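Local coordinates for alcohol dehydrogenase (Thermus thermophilus, PDB 2EIH), which binds zinc and probably acts as an NAD(P)-dependent oxidoreductase of the medium-chain alcohol dehydrogenase type, at residues R31-A36 and A122-L127; A38-D43 and G62-G67; K310-Q315 and R333-V338. All coordinates share one frame; numbering follows the deposited sequence.

Contact 1: R31-A36 and A122-L127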
ATOM      1  N   ARG A  31      -8.588  22.564 -30.313  1.00 34.44           N
ATOM      2  CA  ARG A  31      -8.354  23.972 -30.029  1.00 34.79           C
ATOM      3  C   ARG A  31      -9.480  24.460 -29.143  1.00 34.77           C
ATOM      4  O   ARG A  31     -10.657  24.299 -29.463  1.00 34.86           O
ATOM      5  CB  ARG A  31      -8.324  24.806 -31.313  1.00 36.52           C
ATOM      6  CG  ARG A  31      -8.176  26.314 -31.078  1.00 33.92           C
ATOM      7  CD  ARG A  31      -7.937  27.063 -32.376  1.00 36.83           C
ATOM      8  NE  ARG A  31      -9.131  27.167 -33.204  1.00 37.32           N
ATOM      9  CZ  ARG A  31      -9.129  27.022 -34.524  1.00 39.56           C
ATOM     10  NH1 ARG A  31      -7.998  26.757 -35.164  1.00 40.95           N
ATOM     11  NH2 ARG A  31     -10.256  27.147 -35.209  1.00 39.90           N
ATOM     12  N   VAL A  32      -9.115  25.066 -28.026  1.00 33.48           N
ATOM     13  CA  VAL A  32     -10.108  25.559 -27.098  1.00 32.02           C
ATOM     14  C   VAL A  32     -10.197  27.078 -27.151  1.00 32.52           C
ATOM     15  O   VAL A  32      -9.180  27.765 -27.223  1.00 34.01           O
ATOM     16  CB  VAL A  32      -9.749  25.120 -25.664  1.00 31.44           C
ATOM     17  CG1 VAL A  32     -10.740  25.699 -24.675  1.00 30.17           C
ATOM     18  CG2 VAL A  32      -9.729  23.602 -25.584  1.00 31.75           C
ATOM     19  N   ARG A  33     -11.416  27.604 -27.146  1.00 30.17           N
ATOM     20  CA  ARG A  33     -11.591  29.044 -27.119  1.00 28.07           C
ATOM     21  C   ARG A  33     -11.697  29.311 -25.619  1.00 28.45           C
ATOM     22  O   ARG A  33     -12.674  28.909 -24.977  1.00 27.25           O
ATOM     23  CB  ARG A  33     -12.874  29.434 -27.831  1.00 30.23           C
ATOM     24  CG  ARG A  33     -13.014  30.916 -28.092  1.00 32.63           C
ATOM     25  CD  ARG A  33     -14.176  31.168 -29.027  1.00 36.22           C
ATOM     26  NE  ARG A  33     -15.470  30.913 -28.391  1.00 37.53           N
ATOM     27  CZ  ARG A  33     -16.007  31.716 -27.476  1.00 39.74           C
ATOM     28  NH1 ARG A  33     -15.357  32.819 -27.096  1.00 40.94           N
ATOM     29  NH2 ARG A  33     -17.187  31.433 -26.945  1.00 35.67           N
ATOM     30  N   LEU A  34     -10.672  29.956 -25.065  1.00 26.24           N
ATOM     31  CA  LEU A  34     -10.600  30.250 -23.631  1.00 26.35           C
ATOM     32  C   LEU A  34     -11.568  31.321 -23.120  1.00 25.07           C
ATOM     33  O   LEU A  34     -11.906  32.266 -23.825  1.00 26.01           O
ATOM     34  CB  LEU A  34      -9.166  30.646 -23.271  1.00 25.67           C
ATOM     35  CG  LEU A  34      -8.143  29.516 -23.436  1.00 28.72           C
ATOM     36  CD1 LEU A  34      -6.738  30.066 -23.592  1.00 29.58           C
ATOM     37  CD2 LEU A  34      -8.236  28.583 -22.246  1.00 25.70           C
ATOM     38  N   LYS A  35     -12.001  31.151 -21.878  1.00 24.00           N
ATOM     39  CA  LYS A  35     -12.910  32.081 -21.230  1.00 24.08           C
ATOM     40  C   LYS A  35     -12.219  32.688 -20.012  1.00 23.92           C
ATOM     41  O   LYS A  35     -12.425  33.852 -19.659  1.00 24.23           O
ATOM     42  CB  LYS A  35     -14.193  31.354 -20.788  1.00 27.07           C
ATOM     43  CG  LYS A  35     -15.213  31.048 -21.903  1.00 27.13           C
ATOM     44  CD  LYS A  35     -15.582  32.307 -22.683  1.00 31.10           C
ATOM     45  CE  LYS A  35     -16.805  32.131 -23.592  1.00 35.09           C
ATOM     46  NZ  LYS A  35     -18.114  32.309 -22.888  1.00 39.03           N
ATOM     47  N   ALA A  36     -11.387  31.879 -19.375  1.00 22.35           N
ATOM     48  CA  ALA A  36     -10.668  32.312 -18.204  1.00 23.15           C
ATOM     49  C   ALA A  36      -9.347  31.570 -18.093  1.00 24.18           C
ATOM     50  O   ALA A  36      -9.252  30.388 -18.430  1.00 26.07           O
ATOM     51  CB  ALA A  36     -11.515  32.063 -16.956  1.00 20.55           C
ATOM     52  N   ALA A 122      -4.327  33.597 -23.734  1.00 26.16           N
ATOM     53  CA  ALA A 122      -4.781  33.966 -25.072  1.00 25.18           C
ATOM     54  C   ALA A 122      -6.233  33.553 -25.263  1.00 25.25           C
ATOM     55  O   ALA A 122      -6.821  32.919 -24.397  1.00 26.70           O
ATOM     56  CB  ALA A 122      -3.903  33.294 -26.114  1.00 25.93           C
ATOM     57  N   GLU A 123      -6.794  33.911 -26.409  1.00 24.05           N
ATOM     58  CA  GLU A 123      -8.168  33.577 -26.733  1.00 25.61           C
ATOM     59  C   GLU A 123      -8.305  32.140 -27.221  1.00 24.94           C
ATOM     60  O   GLU A 123      -9.402  31.616 -27.286  1.00 26.91           O
ATOM     61  CB  GLU A 123      -8.715  34.539 -27.806  1.00 27.44           C
ATOM     62  CG  GLU A 123      -8.791  36.007 -27.388  1.00 26.73           C
ATOM     63  CD  GLU A 123      -9.204  36.919 -28.528  1.00 29.39           C
ATOM     64  OE1 GLU A 123      -8.576  36.852 -29.609  1.00 31.52           O
ATOM     65  OE2 GLU A 123     -10.152  37.719 -28.351  1.00 32.51           O
ATOM     66  N   TYR A 124      -7.194  31.513 -27.586  1.00 25.23           N
ATOM     67  CA  TYR A 124      -7.226  30.140 -28.067  1.00 24.94           C
ATOM     68  C   TYR A 124      -5.978  29.376 -27.675  1.00 25.29           C
ATOM     69  O   TYR A 124      -4.905  29.951 -27.519  1.00 25.50           O
ATOM     70  CB  TYR A 124      -7.356  30.087 -29.595  1.00 24.79           C
ATOM     71  CG  TYR A 124      -8.575  30.772 -30.135  1.00 25.01           C
ATOM     72  CD1 TYR A 124      -8.576  32.147 -30.392  1.00 24.43           C
ATOM     73  CD2 TYR A 124      -9.745  30.049 -30.380  1.00 23.53           C
ATOM     74  CE1 TYR A 124      -9.721  32.780 -30.873  1.00 25.16           C
ATOM     75  CE2 TYR A 124     -10.887  30.681 -30.856  1.00 25.61           C
ATOM     76  CZ  TYR A 124     -10.865  32.043 -31.104  1.00 24.92           C
ATOM     77  OH  TYR A 124     -11.997  32.664 -31.583  1.00 29.29           O
ATOM     78  N   VAL A 125      -6.120  28.071 -27.520  1.00 23.85           N
ATOM     79  CA  VAL A 125      -4.984  27.261 -27.170  1.00 25.07           C
ATOM     80  C   VAL A 125      -5.267  25.876 -27.725  1.00 26.27           C
ATOM     81  O   VAL A 125      -6.411  25.431 -27.770  1.00 26.30           O
ATOM     82  CB  VAL A 125      -4.767  27.242 -25.618  1.00 25.77           C
ATOM     83  CG1 VAL A 125      -5.883  26.469 -24.938  1.00 25.30           C
ATOM     84  CG2 VAL A 125      -3.398  26.654 -25.286  1.00 24.63           C
ATOM     85  N   VAL A 126      -4.219  25.211 -28.179  1.00 27.25           N
ATOM     86  CA  VAL A 126      -4.361  23.891 -28.746  1.00 28.78           C
ATOM     87  C   VAL A 126      -3.607  22.900 -27.903  1.00 31.83           C
ATOM     88  O   VAL A 126      -2.416  23.083 -27.648  1.00 33.39           O
ATOM     89  CB  VAL A 126      -3.784  23.839 -30.167  1.00 28.73           C
ATOM     90  CG1 VAL A 126      -3.566  22.396 -30.587  1.00 28.58           C
ATOM     91  CG2 VAL A 126      -4.711  24.541 -31.131  1.00 28.48           C
ATOM     92  N   LEU A 127      -4.295  21.855 -27.453  1.00 33.92           N
ATOM     93  CA  LEU A 127      -3.638  20.818 -26.659  1.00 35.00           C
ATOM     94  C   LEU A 127      -4.194  19.437 -26.997  1.00 34.78           C
ATOM     95  O   LEU A 127      -5.208  19.321 -27.687  1.00 34.64           O
ATOM     96  CB  LEU A 127      -3.763  21.103 -25.153  1.00 35.97           C
ATOM     97  CG  LEU A 127      -5.068  21.460 -24.456  1.00 37.04           C
ATOM     98  CD1 LEU A 127      -4.937  21.167 -22.978  1.00 38.01           C
ATOM     99  CD2 LEU A 127      -5.397  22.921 -24.684  1.00 37.48           C
TER
HETATM  100  O   HOH W   1     -11.520  33.499 -26.413  1.00 55.26           O
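Val32 and Val125 form an antiparallel hydrogen-bonded pair between strands 29-38 and 124-128, whose segment axes approach to 4.5 Å. Val32 N gives Val125 O a straight bond of 2.7 Å, and Val125 N returns one of 3.1 Å to Val32 O. Farther along, Leu34 N reaches Glu123 O at 3.0 Å, and a water donates to both Leu34 O and Glu123 O. On one face the Tyr124 ring lies against the aliphatic parts of two arginines: Arg33 CG meets CE2 at 3.5 Å and Arg31 CD lies 4.0 Å from CD2. With CG beside the backbone N (chi1 -59°), the ring is carried alongside the Arg33 chain, which it meets obliquely. A serine in place of Tyr124 would probably uncover CG and CD of Arg33 and leave that chain freer to turn, while Arg31, held by salt bridges to Asp70 and Glu24, would lose a packing partner. The other face is apolar, with Leu34 CD1 3.9 Å from Val125 CG1. Strand 64-72 pairs with strand 29-38, its Asp70 also touching Tyr124, while Ile87 of strand 84-91 packs on Leu34, Val125 and Leu127, placing the pair within the GroES-like beta domain.

Contact 2: A38-D43 and G62-G67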
ATOM      1  N   ALA A  38      -6.365  31.017 -15.221  1.00 23.76           N
ATOM      2  CA  ALA A  38      -6.012  31.226 -13.831  1.00 23.94           C
ATOM      3  C   ALA A  38      -4.515  31.421 -13.742  1.00 24.49           C
ATOM      4  O   ALA A  38      -3.755  30.801 -14.483  1.00 24.62           O
ATOM      5  CB  ALA A  38      -6.438  30.025 -12.986  1.00 24.22           C
ATOM      6  N   LEU A  39      -4.103  32.289 -12.825  1.00 25.48           N
ATOM      7  CA  LEU A  39      -2.696  32.609 -12.616  1.00 26.03           C
ATOM      8  C   LEU A  39      -2.031  31.716 -11.578  1.00 25.59           C
ATOM      9  O   LEU A  39      -2.577  31.493 -10.504  1.00 24.79           O
ATOM     10  CB  LEU A  39      -2.564  34.065 -12.166  1.00 25.76           C
ATOM     11  CG  LEU A  39      -2.431  35.199 -13.182  1.00 28.30           C
ATOM     12  CD1 LEU A  39      -3.519  35.162 -14.234  1.00 25.54           C
ATOM     13  CD2 LEU A  39      -2.459  36.529 -12.413  1.00 27.44           C
ATOM     14  N   ASN A  40      -0.844  31.214 -11.898  1.00 27.29           N
ATOM     15  CA  ASN A  40      -0.083  30.372 -10.973  1.00 28.22           C
ATOM     16  C   ASN A  40       1.319  30.945 -10.729  1.00 29.04           C
ATOM     17  O   ASN A  40       1.854  31.671 -11.564  1.00 29.86           O
ATOM     18  CB  ASN A  40      -0.004  28.945 -11.511  1.00 25.09           C
ATOM     19  CG  ASN A  40      -1.296  28.197 -11.326  1.00 24.83           C
ATOM     20  OD1 ASN A  40      -2.043  27.964 -12.272  1.00 25.86           O
ATOM     21  ND2 ASN A  40      -1.574  27.822 -10.089  1.00 23.33           N
ATOM     22  N   HIS A  41       1.913  30.621  -9.588  1.00 31.45           N
ATOM     23  CA  HIS A  41       3.235  31.147  -9.270  1.00 34.62           C
ATOM     24  C   HIS A  41       4.272  30.720 -10.304  1.00 34.70           C
ATOM     25  O   HIS A  41       5.311  31.371 -10.485  1.00 34.90           O
ATOM     26  CB  HIS A  41       3.647  30.721  -7.856  1.00 36.28           C
ATOM     27  CG  HIS A  41       2.846  31.384  -6.778  1.00 39.46           C
ATOM     28  ND1 HIS A  41       2.979  32.719  -6.466  1.00 39.06           N
ATOM     29  CD2 HIS A  41       1.868  30.905  -5.973  1.00 41.60           C
ATOM     30  CE1 HIS A  41       2.116  33.038  -5.518  1.00 41.02           C
ATOM     31  NE2 HIS A  41       1.428  31.955  -5.200  1.00 43.27           N
ATOM     32  N   LEU A  42       3.960  29.631 -10.992  1.00 33.24           N
ATOM     33  CA  LEU A  42       4.812  29.103 -12.041  1.00 34.31           C
ATOM     34  C   LEU A  42       4.946  30.123 -13.178  1.00 34.35           C
ATOM     35  O   LEU A  42       6.031  30.289 -13.748  1.00 32.47           O
ATOM     36  CB  LEU A  42       4.217  27.797 -12.575  1.00 35.90           C
ATOM     37  CG  LEU A  42       4.917  27.126 -13.756  1.00 37.71           C
ATOM     38  CD1 LEU A  42       6.415  26.995 -13.484  1.00 38.16           C
ATOM     39  CD2 LEU A  42       4.285  25.770 -13.988  1.00 38.03           C
ATOM     40  N   ASP A  43       3.850  30.803 -13.513  1.00 32.16           N
ATOM     41  CA  ASP A  43       3.901  31.794 -14.579  1.00 30.80           C
ATOM     42  C   ASP A  43       4.902  32.884 -14.189  1.00 29.90           C
ATOM     43  O   ASP A  43       5.544  33.469 -15.055  1.00 29.44           O
ATOM     44  CB  ASP A  43       2.535  32.460 -14.813  1.00 29.88           C
ATOM     45  CG  ASP A  43       1.382  31.468 -14.902  1.00 30.67           C
ATOM     46  OD1 ASP A  43       1.617  30.255 -15.058  1.00 30.10           O
ATOM     47  OD2 ASP A  43       0.222  31.920 -14.814  1.00 29.55           O
ATOM     48  N   GLY A  62       0.533  30.692 -18.882  1.00 25.36           N
ATOM     49  CA  GLY A  62      -0.777  30.119 -18.617  1.00 23.63           C
ATOM     50  C   GLY A  62      -0.899  28.605 -18.605  1.00 23.84           C
ATOM     51  O   GLY A  62      -0.853  27.954 -19.655  1.00 22.64           O
ATOM     52  N   ALA A  63      -1.068  28.035 -17.415  1.00 22.10           N
ATOM     53  CA  ALA A  63      -1.222  26.592 -17.295  1.00 21.22           C
ATOM     54  C   ALA A  63      -2.699  26.250 -17.077  1.00 21.16           C
ATOM     55  O   ALA A  63      -3.228  25.312 -17.674  1.00 22.89           O
ATOM     56  CB  ALA A  63      -0.362  26.057 -16.138  1.00 21.78           C
ATOM     57  N   ASP A  64      -3.364  27.027 -16.231  1.00 19.47           N
ATOM     58  CA  ASP A  64      -4.777  26.815 -15.944  1.00 18.83           C
ATOM     59  C   ASP A  64      -5.685  27.553 -16.919  1.00 19.68           C
ATOM     60  O   ASP A  64      -5.417  28.696 -17.299  1.00 22.43           O
ATOM     61  CB  ASP A  64      -5.099  27.297 -14.541  1.00 17.38           C
ATOM     62  CG  ASP A  64      -5.068  26.188 -13.541  1.00 17.47           C
ATOM     63  OD1 ASP A  64      -4.756  26.473 -12.367  1.00 17.27           O
ATOM     64  OD2 ASP A  64      -5.375  25.034 -13.931  1.00 16.66           O
ATOM     65  N   GLY A  65      -6.776  26.907 -17.305  1.00 18.64           N
ATOM     66  CA  GLY A  65      -7.697  27.546 -18.213  1.00 18.94           C
ATOM     67  C   GLY A  65      -8.993  26.790 -18.382  1.00 21.37           C
ATOM     68  O   GLY A  65      -9.078  25.582 -18.147  1.00 22.24           O
ATOM     69  N   SER A  66     -10.027  27.515 -18.777  1.00 21.25           N
ATOM     70  CA  SER A  66     -11.318  26.899 -19.028  1.00 21.65           C
ATOM     71  C   SER A  66     -11.870  27.583 -20.249  1.00 20.75           C
ATOM     72  O   SER A  66     -11.475  28.694 -20.566  1.00 19.58           O
ATOM     73  CB  SER A  66     -12.265  27.073 -17.834  1.00 18.35           C
ATOM     74  OG  SER A  66     -12.524  28.430 -17.581  1.00 23.40           O
ATOM     75  N   GLY A  67     -12.775  26.916 -20.945  1.00 22.46           N
ATOM     76  CA  GLY A  67     -13.339  27.523 -22.121  1.00 23.98           C
ATOM     77  C   GLY A  67     -14.295  26.593 -22.822  1.00 27.30           C
ATOM     78  O   GLY A  67     -14.818  25.645 -22.229  1.00 26.89           O
TER
HETATM   79  O   HOH W   2      -1.227  29.378 -14.980  1.00 24.71           O
HETATM   80  O   HOH W   3       2.814  29.351 -17.124  1.00 34.47           O
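Ala38 packs closely on Asp64, with Ala38 CB 3.4 Å from Asp64 CB. Beside them, the backbone bond from Ala38 N to Asp64 O is long at 3.3 Å and bent. Beyond it the segments diverge, and two waters take over. One accepts from Ala63 N at 2.8 Å and lies within hydrogen-bonding reach of Ala38 O and Asp43 OD2. The other donates to Asp43 OD1 at 2.6 Å and accepts from Gly62 N, spanning a separation of 4.0 Å between Asp43 OD1 and Gly62 N. Although bridged by water, this side is made of buried residues. The Asp43 carboxylate also reaches back to its own segment: Asn40 N donates to Asp43 OD2 at 3.2 Å, nearly straight but from above the carboxylate plane. With CG beside the backbone N (chi1 -47°), the carboxylate is turned back toward the start of helix 41-48, where this bond ties Asp43 to the residue just before the helix. Tyr121 OH is a further partner of Asp43 OD2, while Leu149 N binds Asp64 OD2. The contact thus joins the end of strand 29-38, where it gives way to helix 41-48, to the beginning of strand 64-72 within the GroES-like domain, with Lys337 of strand 337-341 against Ala38 and Asp64, and helices 148-161 and 322-330 touching Asn40 and Asp43 respectively.

Contact 3: K310-Q315 and R333-V338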
ATOM      1  N   LYS A 310     -14.689  23.080  -3.554  1.00 24.60           N
ATOM      2  CA  LYS A 310     -14.979  24.246  -4.383  1.00 26.62           C
ATOM      3  C   LYS A 310     -13.810  25.198  -4.520  1.00 25.80           C
ATOM      4  O   LYS A 310     -13.066  25.427  -3.567  1.00 25.83           O
ATOM      5  CB  LYS A 310     -16.197  24.987  -3.845  1.00 28.54           C
ATOM      6  CG  LYS A 310     -16.064  25.509  -2.442  1.00 31.15           C
ATOM      7  CD  LYS A 310     -17.367  26.124  -2.000  1.00 34.55           C
ATOM      8  CE  LYS A 310     -17.199  26.902  -0.714  1.00 36.82           C
ATOM      9  NZ  LYS A 310     -18.503  27.472  -0.259  1.00 39.20           N
ATOM     10  N   PRO A 311     -13.628  25.765  -5.717  1.00 25.15           N
ATOM     11  CA  PRO A 311     -12.523  26.694  -5.931  1.00 24.69           C
ATOM     12  C   PRO A 311     -12.821  28.032  -5.284  1.00 23.94           C
ATOM     13  O   PRO A 311     -13.977  28.387  -5.083  1.00 25.18           O
ATOM     14  CB  PRO A 311     -12.476  26.809  -7.444  1.00 23.25           C
ATOM     15  CG  PRO A 311     -13.942  26.836  -7.774  1.00 22.10           C
ATOM     16  CD  PRO A 311     -14.438  25.643  -6.941  1.00 24.74           C
ATOM     17  N   VAL A 312     -11.777  28.777  -4.972  1.00 24.53           N
ATOM     18  CA  VAL A 312     -11.957  30.079  -4.374  1.00 23.39           C
ATOM     19  C   VAL A 312     -11.321  31.141  -5.254  1.00 23.94           C
ATOM     20  O   VAL A 312     -10.101  31.246  -5.346  1.00 23.52           O
ATOM     21  CB  VAL A 312     -11.363  30.098  -2.965  1.00 23.97           C
ATOM     22  CG1 VAL A 312     -11.380  31.509  -2.404  1.00 22.81           C
ATOM     23  CG2 VAL A 312     -12.169  29.162  -2.068  1.00 22.83           C
ATOM     24  N   VAL A 313     -12.168  31.908  -5.930  1.00 24.34           N
ATOM     25  CA  VAL A 313     -11.708  32.977  -6.811  1.00 25.21           C
ATOM     26  C   VAL A 313     -11.510  34.252  -5.994  1.00 24.15           C
ATOM     27  O   VAL A 313     -12.475  34.844  -5.518  1.00 23.19           O
ATOM     28  CB  VAL A 313     -12.739  33.261  -7.928  1.00 25.99           C
ATOM     29  CG1 VAL A 313     -12.229  34.379  -8.829  1.00 26.39           C
ATOM     30  CG2 VAL A 313     -12.987  31.994  -8.742  1.00 25.41           C
ATOM     31  N   GLY A 314     -10.255  34.659  -5.835  1.00 23.28           N
ATOM     32  CA  GLY A 314      -9.953  35.856  -5.077  1.00 23.80           C
ATOM     33  C   GLY A 314     -10.171  37.154  -5.834  1.00 25.70           C
ATOM     34  O   GLY A 314     -10.722  38.096  -5.268  1.00 26.72           O
ATOM     35  N   GLN A 315      -9.731  37.224  -7.091  1.00 25.41           N
ATOM     36  CA  GLN A 315      -9.910  38.428  -7.902  1.00 25.86           C
ATOM     37  C   GLN A 315      -9.945  38.074  -9.398  1.00 25.55           C
ATOM     38  O   GLN A 315      -9.329  37.096  -9.830  1.00 23.98           O
ATOM     39  CB  GLN A 315      -8.771  39.426  -7.609  1.00 29.43           C
ATOM     40  CG  GLN A 315      -8.963  40.845  -8.193  1.00 36.48           C
ATOM     41  CD  GLN A 315      -8.046  41.899  -7.530  1.00 39.10           C
ATOM     42  OE1 GLN A 315      -7.873  43.015  -8.036  1.00 39.90           O
ATOM     43  NE2 GLN A 315      -7.473  41.541  -6.385  1.00 39.71           N
ATOM     44  N   ARG A 333      -1.206  38.661  -1.215  1.00 50.83           N
ATOM     45  CA  ARG A 333      -2.199  39.372  -0.425  1.00 48.76           C
ATOM     46  C   ARG A 333      -3.601  38.827  -0.655  1.00 44.82           C
ATOM     47  O   ARG A 333      -4.351  38.592   0.290  1.00 44.26           O
ATOM     48  CB  ARG A 333      -2.145  40.867  -0.744  1.00 52.59           C
ATOM     49  CG  ARG A 333      -3.043  41.721   0.124  1.00 57.93           C
ATOM     50  CD  ARG A 333      -2.728  43.208  -0.033  1.00 64.14           C
ATOM     51  NE  ARG A 333      -3.089  43.762  -1.339  1.00 67.54           N
ATOM     52  CZ  ARG A 333      -4.335  43.883  -1.792  1.00 69.03           C
ATOM     53  NH1 ARG A 333      -5.358  43.480  -1.045  1.00 69.08           N
ATOM     54  NH2 ARG A 333      -4.559  44.428  -2.985  1.00 69.86           N
ATOM     55  N   VAL A 334      -3.954  38.617  -1.913  1.00 40.61           N
ATOM     56  CA  VAL A 334      -5.274  38.098  -2.235  1.00 36.50           C
ATOM     57  C   VAL A 334      -5.507  36.686  -1.715  1.00 33.26           C
ATOM     58  O   VAL A 334      -4.652  35.820  -1.856  1.00 34.26           O
ATOM     59  CB  VAL A 334      -5.497  38.121  -3.755  1.00 35.18           C
ATOM     60  CG1 VAL A 334      -6.696  37.257  -4.124  1.00 34.26           C
ATOM     61  CG2 VAL A 334      -5.733  39.557  -4.208  1.00 35.57           C
ATOM     62  N   PHE A 335      -6.664  36.470  -1.100  1.00 29.92           N
ATOM     63  CA  PHE A 335      -7.033  35.156  -0.578  1.00 28.52           C
ATOM     64  C   PHE A 335      -7.765  34.437  -1.708  1.00 28.62           C
ATOM     65  O   PHE A 335      -8.882  34.820  -2.081  1.00 28.94           O
ATOM     66  CB  PHE A 335      -7.975  35.290   0.624  1.00 26.85           C
ATOM     67  CG  PHE A 335      -8.254  33.989   1.333  1.00 26.36           C
ATOM     68  CD1 PHE A 335      -7.502  33.608   2.447  1.00 24.80           C
ATOM     69  CD2 PHE A 335      -9.258  33.132   0.876  1.00 25.62           C
ATOM     70  CE1 PHE A 335      -7.744  32.397   3.097  1.00 26.66           C
ATOM     71  CE2 PHE A 335      -9.505  31.918   1.518  1.00 26.30           C
ATOM     72  CZ  PHE A 335      -8.746  31.546   2.635  1.00 24.67           C
ATOM     73  N   GLY A 336      -7.137  33.403  -2.254  1.00 25.86           N
ATOM     74  CA  GLY A 336      -7.755  32.674  -3.340  1.00 24.34           C
ATOM     75  C   GLY A 336      -7.048  32.877  -4.670  1.00 25.01           C
ATOM     76  O   GLY A 336      -5.998  33.516  -4.748  1.00 25.45           O
ATOM     77  N   LYS A 337      -7.648  32.340  -5.724  1.00 24.15           N
ATOM     78  CA  LYS A 337      -7.086  32.394  -7.069  1.00 24.36           C
ATOM     79  C   LYS A 337      -7.274  33.740  -7.786  1.00 23.42           C
ATOM     80  O   LYS A 337      -8.281  34.425  -7.602  1.00 24.98           O
ATOM     81  CB  LYS A 337      -7.724  31.279  -7.908  1.00 22.43           C
ATOM     82  CG  LYS A 337      -6.814  30.647  -8.964  1.00 26.71           C
ATOM     83  CD  LYS A 337      -5.823  29.671  -8.333  1.00 22.87           C
ATOM     84  CE  LYS A 337      -4.876  29.091  -9.367  1.00 21.04           C
ATOM     85  NZ  LYS A 337      -3.945  28.112  -8.748  1.00 23.17           N
ATOM     86  N   VAL A 338      -6.283  34.112  -8.588  1.00 21.38           N
ATOM     87  CA  VAL A 338      -6.336  35.330  -9.386  1.00 18.47           C
ATOM     88  C   VAL A 338      -6.622  34.778 -10.775  1.00 19.03           C
ATOM     89  O   VAL A 338      -5.816  34.032 -11.332  1.00 18.93           O
ATOM     90  CB  VAL A 338      -4.983  36.088  -9.390  1.00 18.97           C
ATOM     91  CG1 VAL A 338      -5.049  37.284 -10.325  1.00 15.84           C
ATOM     92  CG2 VAL A 338      -4.658  36.546  -7.987  1.00 15.39           C
TER
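Val312 O receives a nearly straight bond of 2.7 Å from Lys337 N, opening the parallel pairing of strands 313-318 and 337-341 in a beta-alpha-beta unit whose crossover is helix 322-330. Across the pair, the carbonyl of Lys337 itself is shared: Lys337 O accepts from Gly314 N at 2.7 Å, in the carbonyl plane and on a lone pair, and from Gln315 N at 3.2 Å, slightly tilted from that plane. Two successive N-H groups on one oxygen mark a beta bulge, and the register slips by one residue between the Val313-Lys337 and Gln315-Val338 pairs.

Two glycines make this close approach possible. At Gly314 a beta carbon would run into Val334 CG1 and Phe335 O, and at Gly336 it would clash with Val312 O. Gly336 also adopts backbone angles at which a beta carbon would press on the preceding carbonyl oxygen. Val334 uses its two methyls differently: CG1 lies over the Gly314 backbone, 3.7 Å from its CA, while CG2 meets the end of Gln315. On the other flank, Val312 CG1 comes to the edge of the Phe335 ring, near the ring plane, 4.2 Å from CD2.

Farther out, Leu328 of helix 322-330 touches both Gln315 and Val334, so the crossover helix packs on the two side chains that meet beside the bulge. Arg206 of helix 201-210 lies against Val312 and Phe335, and Ala146 of helix 141-146 against Lys337. Val338 continues the sheet by backbone bonding to Leu39. The Gln315 chain runs out extended, CG anti to the backbone N (chi1 -169°), and crosses Val334 at about a right angle, bringing NE2 to 3.4 Å from Val334 CG2.

Overall arrangement
The three contacts follow one branched, mixed sheet. In it strand 29-38 pairs with strand 124-128 in contact 1, runs into contact 2 beside strand 64-72, and neighbours strand 337-341, which belongs to contact 3. Centres of contacts 1 and 2 lie about 12 Å apart, those of contacts 2 and 3 about 13 Å, and those of contacts 1 and 3 about 22 Å. Contact 2 bridges the others through probable backbone bonds of Ser66 with Lys35 and Ala36, and of Leu39 with Val338. In sequence, contact 2 falls within the span enclosed by contact 1, and contact 3 comes later, so the C-terminal beta-alpha-beta unit returns to complete the N-terminal sheet.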